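PDB 3BRQ: HTH-type transcriptional regulator AscG, which represses the asc operon of Escherichia coli as a sequence-specific DNA-binding transcription factor of the LacI family. Local coordinates for residues B[88-93]-B[109-114]; B[143-148]-B[202-207]. One frame throughout, in Å; residues are numbered along the deposited sequence.

Contact 1. Residues B[88-93]-B[109-114]; sequences LSVDEI and RRLRKN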
loop_
_atom_site.group_PDB
_atom_site.type_symbol
_atom_site.label_atom_id
_atom_site.label_comp_id
_atom_site.label_asym_id
_atom_site.label_seq_id
_atom_site.Cartn_x
_atom_site.Cartn_y
_atom_site.Cartn_z
ATOM N N LEU B 88 -13.858 13.682 -10.517
ATOM C CA LEU B 88 -14.530 14.077 -11.764
ATOM C C LEU B 88 -15.845 13.325 -11.932
ATOM O O LEU B 88 -15.884 12.145 -11.662
ATOM C CB LEU B 88 -13.654 13.861 -12.982
ATOM C CG LEU B 88 -12.486 14.845 -13.195
ATOM C CD1 LEU B 88 -11.388 14.191 -14.067
ATOM C CD2 LEU B 88 -12.973 16.130 -13.851
ATOM N N SER B 89 -16.906 14.014 -12.341
ATOM C CA SER B 89 -18.175 13.338 -12.617
ATOM C C SER B 89 -18.015 12.580 -13.923
ATOM O O SER B 89 -17.177 12.912 -14.761
ATOM C CB SER B 89 -19.291 14.345 -12.767
ATOM O OG SER B 89 -19.079 15.074 -13.937
ATOM N N VAL B 90 -18.796 11.529 -14.096
ATOM C CA VAL B 90 -18.920 10.841 -15.413
ATOM C C VAL B 90 -18.988 11.780 -16.642
ATOM O O VAL B 90 -18.210 11.639 -17.613
ATOM C CB VAL B 90 -20.084 9.796 -15.330
ATOM C CG1 VAL B 90 -20.785 9.548 -16.660
ATOM C CG2 VAL B 90 -19.515 8.502 -14.748
ATOM N N ASP B 91 -19.906 12.745 -16.584
ATOM C CA ASP B 91 -20.066 13.707 -17.638
ATOM C C ASP B 91 -18.823 14.531 -17.855
ATOM O O ASP B 91 -18.497 14.810 -18.985
ATOM C CB ASP B 91 -21.243 14.643 -17.355
ATOM C CG ASP B 91 -22.566 13.913 -17.396
ATOM O OD1 ASP B 91 -22.663 12.924 -18.149
ATOM O OD2 ASP B 91 -23.511 14.332 -16.691
ATOM N N GLU B 92 -18.165 14.960 -16.779
ATOM C CA GLU B 92 -16.876 15.663 -16.949
ATOM C C GLU B 92 -15.862 14.794 -17.684
ATOM O O GLU B 92 -15.151 15.269 -18.562
ATOM C CB GLU B 92 -16.312 16.114 -15.614
ATOM C CG GLU B 92 -17.058 17.321 -15.065
ATOM C CD GLU B 92 -16.626 17.714 -13.641
ATOM O OE1 GLU B 92 -16.633 16.875 -12.718
ATOM O OE2 GLU B 92 -16.280 18.894 -13.461
ATOM N N ILE B 93 -15.806 13.513 -17.336
ATOM C CA ILE B 93 -14.921 12.586 -18.024
ATOM C C ILE B 93 -15.318 12.446 -19.512
ATOM O O ILE B 93 -14.450 12.529 -20.373
ATOM C CB ILE B 93 -14.806 11.231 -17.277
ATOM C CG1 ILE B 93 -14.300 11.465 -15.819
ATOM C CG2 ILE B 93 -13.811 10.306 -18.027
ATOM C CD1 ILE B 93 -14.813 10.442 -14.717
ATOM N N ARG B 109 -14.712 3.826 -13.243
ATOM C CA ARG B 109 -15.940 4.622 -13.429
ATOM C C ARG B 109 -16.565 4.177 -14.761
ATOM O O ARG B 109 -15.849 3.940 -15.746
ATOM C CB ARG B 109 -15.651 6.145 -13.458
ATOM C CG ARG B 109 -14.589 6.680 -12.445
ATOM C CD ARG B 109 -15.085 6.764 -10.949
ATOM N NE ARG B 109 -16.259 7.615 -10.963
ATOM C CZ ARG B 109 -16.220 8.947 -10.872
ATOM N NH1 ARG B 109 -15.063 9.549 -10.602
ATOM N NH2 ARG B 109 -17.361 9.670 -10.957
ATOM N N ARG B 110 -17.884 4.045 -14.794
ATOM C CA ARG B 110 -18.593 3.638 -16.037
ATOM C C ARG B 110 -19.084 4.843 -16.829
ATOM O O ARG B 110 -19.883 5.608 -16.321
ATOM C CB ARG B 110 -19.782 2.711 -15.703
ATOM C CG ARG B 110 -20.443 2.100 -16.975
ATOM C CD ARG B 110 -21.422 0.968 -16.667
ATOM N NE ARG B 110 -22.132 1.202 -15.416
ATOM C CZ ARG B 110 -23.179 0.497 -14.976
ATOM N NH1 ARG B 110 -23.676 -0.520 -15.686
ATOM N NH2 ARG B 110 -23.729 0.820 -13.806
ATOM N N LEU B 111 -18.613 5.025 -18.060
ATOM C CA LEU B 111 -19.020 6.196 -18.842
ATOM C C LEU B 111 -20.396 6.077 -19.510
ATOM O O LEU B 111 -20.869 4.966 -19.804
ATOM C CB LEU B 111 -17.944 6.576 -19.877
ATOM C CG LEU B 111 -16.616 7.122 -19.311
ATOM C CD1 LEU B 111 -15.809 7.752 -20.404
ATOM C CD2 LEU B 111 -16.814 8.120 -18.182
ATOM N N ARG B 112 -21.044 7.226 -19.728
ATOM C CA ARG B 112 -22.384 7.265 -20.308
ATOM C C ARG B 112 -22.294 7.283 -21.830
ATOM O O ARG B 112 -22.808 6.385 -22.503
ATOM C CB ARG B 112 -23.150 8.495 -19.782
ATOM C CG ARG B 112 -24.637 8.565 -20.203
ATOM C CD ARG B 112 -25.357 9.866 -19.746
ATOM N NE ARG B 112 -24.845 10.432 -18.490
ATOM C CZ ARG B 112 -24.973 9.883 -17.280
ATOM N NH1 ARG B 112 -25.603 8.721 -17.120
ATOM N NH2 ARG B 112 -24.443 10.492 -16.217
ATOM N N LYS B 113 -21.645 8.311 -22.366
ATOM C CA LYS B 113 -21.387 8.420 -23.798
ATOM C C LYS B 113 -20.242 7.480 -24.259
ATOM O O LYS B 113 -20.501 6.515 -24.967
ATOM C CB LYS B 113 -21.156 9.880 -24.179
ATOM C CG LYS B 113 -20.932 10.142 -25.641
ATOM C CD LYS B 113 -20.582 11.622 -25.845
ATOM C CE LYS B 113 -20.021 11.876 -27.237
ATOM N NZ LYS B 113 -18.993 10.830 -27.591
ATOM N N ASN B 114 -19.004 7.720 -23.824
ATOM C CA ASN B 114 -17.857 6.928 -24.304
ATOM C C ASN B 114 -17.582 5.666 -23.495
ATOM O O ASN B 114 -16.490 5.493 -22.917
ATOM C CB ASN B 114 -16.599 7.790 -24.391
ATOM C CG ASN B 114 -16.794 9.037 -25.232
ATOM O OD1 ASN B 114 -16.735 8.992 -26.460
ATOM N ND2 ASN B 114 -16.990 10.175 -24.566
#
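R109 reaches across to the start of helix 90-98 and closes on one carbonyl oxygen: NH1 lies 2.9 Å from L88 O and NH2 3.0 Å from the same L88 O. The approach is end-on, with both nitrogens in the carbonyl plane, although the oxygen sits 23° out of the guanidinium plane and neither N-H points straight at it. Bends at chi2 and chi3 fold the arginine chain back to this spot, where NH1 also bonds P85 O and I93 CD1 lies over one guanidinium face, displaced toward its rim. A long, many-handed cation suits a place where loop carbonyls converge ahead of a helix.

The tight part of the contact lies beside this grip. I93 CG2 meets L111 CD2 at 3.7 Å, the two branched chains crossing at about a right angle, and both also touch V106 of strand 104-107. Apolar I93 and L111 suit this buried seam between helix and loop. V90 sits at its partly exposed border, where CG2 makes a close contact of 3.3 Å with R110 O.

The solvent side is looser. R112 reaches back across V90 toward D91: its first torsion (chi1 -174°) turns CG away from the backbone N, and a bend at chi3 then brings the guanidinium round, one face over V90 CG1. Its NE makes a weak, long salt bridge with D91, 3.3 Å to OD1, which lies at the guanidinium edge while the carboxylate plane is turned 64° away.

S89 is the N-cap: its OG accepts from E92 N at 3.0 Å, and E92 OE1 receives S89 N in return through its anti lone pair, an almost straight bond. This reciprocal pair is a capping box, here opening a helix that packs beside a parallel sheet in the N-terminal lobe of a periplasmic-binding-protein-like fold.

Contact 2. Residues B[143-148]-B[202-207]; sequences AFLTGS and SALVAS
Backbone hydrogen bonds join A143 and L145 to strand 203-206 in parallel register. A143 N donates to A203 O, V205 N to A143 O in a nearly straight bond of 2.9 Å, and L145 N to V205 O.

S207 carries the polar side-chain contact. L145 O accepts twice from it, from the backbone N and from OG at 2.8 Å. A water donates to S207 OG and accepts from G147 N, bridging the loops beyond the strands.

Apolar contacts occupy both faces. On one, L145 CD1 presses unusually close to L204 CD1 (3.3 Å), while A143 CB touches that same L204 methyl; small alanines leave room for the leucines. On the other, F144 has CG anti to its backbone N (chi1 -168°), which carries the ring alongside V205. CE1 lies 3.7 Å from V205 CG1, and CZ comes within 3.2 Å of S207 OG. The ring also stacks with Y161. Replacing F144 with an alanine is likely to open a gap beside V205 and S207 and to leave Y161 without its stacking partner.

The main-chain polar groups are thus paired between apolar faces, while S207 and its bridging water lie just past the strands' C-terminal ends.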
loop_
_atom_site.group_PDB
_atom_site.type_symbol
_atom_site.label_atom_id
_atom_site.label_comp_id
_atom_site.label_asym_id
_atom_site.label_seq_id
_atom_site.Cartn_x
_atom_site.Cartn_y
_atom_site.Cartn_z
ATOM N N ALA B 143 -24.462 -5.384 10.213
ATOM C CA ALA B 143 -23.812 -4.070 10.303
ATOM C C ALA B 143 -22.984 -3.726 9.055
ATOM O O ALA B 143 -22.539 -4.604 8.335
ATOM C CB ALA B 143 -22.951 -3.993 11.574
ATOM N N PHE B 144 -22.782 -2.449 8.782
ATOM C CA PHE B 144 -22.022 -2.028 7.647
ATOM C C PHE B 144 -21.126 -0.832 8.046
ATOM O O PHE B 144 -21.591 0.167 8.602
ATOM C CB PHE B 144 -22.937 -1.629 6.482
ATOM C CG PHE B 144 -22.216 -1.442 5.185
ATOM C CD1 PHE B 144 -21.956 -2.551 4.321
ATOM C CD2 PHE B 144 -21.802 -0.155 4.789
ATOM C CE1 PHE B 144 -21.272 -2.349 3.087
ATOM C CE2 PHE B 144 -21.151 0.052 3.552
ATOM C CZ PHE B 144 -20.903 -1.048 2.684
ATOM N N LEU B 145 -19.823 -1.001 7.803
ATOM C CA LEU B 145 -18.855 0.075 7.905
ATOM C C LEU B 145 -18.495 0.699 6.548
ATOM O O LEU B 145 -17.877 0.060 5.694
ATOM C CB LEU B 145 -17.566 -0.449 8.543
ATOM C CG LEU B 145 -17.321 -0.380 10.053
ATOM C CD1 LEU B 145 -18.505 -0.826 10.800
ATOM C CD2 LEU B 145 -16.094 -1.246 10.424
ATOM N N THR B 146 -18.847 1.965 6.371
ATOM C CA THR B 146 -18.543 2.666 5.123
ATOM C C THR B 146 -17.134 3.180 5.028
ATOM O O THR B 146 -16.405 3.279 6.026
ATOM C CB THR B 146 -19.546 3.865 4.864
ATOM O OG1 THR B 146 -19.091 5.040 5.559
ATOM C CG2 THR B 146 -20.888 3.511 5.439
ATOM N N GLY B 147 -16.711 3.446 3.805
ATOM C CA GLY B 147 -15.476 4.210 3.591
ATOM C C GLY B 147 -15.798 5.679 3.552
ATOM O O GLY B 147 -16.961 6.074 3.856
ATOM N N SER B 148 -14.836 6.498 3.081
ATOM C CA SER B 148 -15.065 7.933 3.027
ATOM C C SER B 148 -16.256 8.328 2.110
ATOM O O SER B 148 -16.542 7.675 1.102
ATOM C CB SER B 148 -13.820 8.666 2.586
ATOM O OG SER B 148 -13.432 8.238 1.303
ATOM N N SER B 202 -25.422 -9.938 13.832
ATOM C CA SER B 202 -24.675 -11.216 13.744
ATOM C C SER B 202 -23.528 -11.191 12.724
ATOM O O SER B 202 -22.655 -12.074 12.719
ATOM C CB SER B 202 -25.612 -12.437 13.492
ATOM O OG SER B 202 -26.261 -12.386 12.212
ATOM N N ALA B 203 -23.493 -10.161 11.881
ATOM C CA ALA B 203 -22.453 -10.081 10.876
ATOM C C ALA B 203 -22.118 -8.612 10.633
ATOM O O ALA B 203 -22.982 -7.760 10.799
ATOM C CB ALA B 203 -22.908 -10.788 9.549
ATOM N N LEU B 204 -20.863 -8.343 10.267
ATOM C CA LEU B 204 -20.394 -6.991 9.954
ATOM C C LEU B 204 -19.691 -7.000 8.590
ATOM O O LEU B 204 -18.733 -7.795 8.362
ATOM C CB LEU B 204 -19.390 -6.478 11.028
ATOM C CG LEU B 204 -18.710 -5.174 10.535
ATOM C CD1 LEU B 204 -19.256 -3.999 11.232
ATOM C CD2 LEU B 204 -17.196 -5.216 10.693
ATOM N N VAL B 205 -20.128 -6.101 7.699
ATOM C CA VAL B 205 -19.456 -5.930 6.381
ATOM C C VAL B 205 -18.673 -4.632 6.470
ATOM O O VAL B 205 -19.289 -3.580 6.679
ATOM C CB VAL B 205 -20.484 -5.890 5.218
ATOM C CG1 VAL B 205 -19.794 -5.639 3.872
ATOM C CG2 VAL B 205 -21.257 -7.233 5.162
ATOM N N ALA B 206 -17.320 -4.713 6.405
ATOM C CA ALA B 206 -16.456 -3.519 6.384
ATOM C C ALA B 206 -16.094 -3.236 4.948
ATOM O O ALA B 206 -15.749 -4.147 4.221
ATOM C CB ALA B 206 -15.156 -3.745 7.186
ATOM N N SER B 207 -16.096 -1.954 4.563
ATOM C CA SER B 207 -15.851 -1.572 3.190
ATOM C C SER B 207 -14.396 -1.732 2.760
ATOM O O SER B 207 -14.126 -1.644 1.563
ATOM C CB SER B 207 -16.416 -0.168 2.890
ATOM O OG SER B 207 -17.840 -0.219 2.879
HETATM O O HOH W 1 -18.955 1.987 1.964
#

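From the N terminus, the chain first builds most of the parallel sheet that includes strands 21-27, 53-60 and 80-84, then reaches contact 1. There the loop after strand 104-107 returns to the start of helix 90-98, closing a short loop of 15 intervening residues. Contact 2 opens only later, and spans 53 residues, mostly helical, between two neighbouring strands of the second sheet. The contacts therefore follow in series, neither nesting nor crossing. The centres of contact 1 and contact 2 are about 28 Å apart, on opposite sides of the chain's centre, and the two do not touch. Contact 1 ties a helix to the loop after strand 104-107 in one lobe; contact 2 joins strands inside the other.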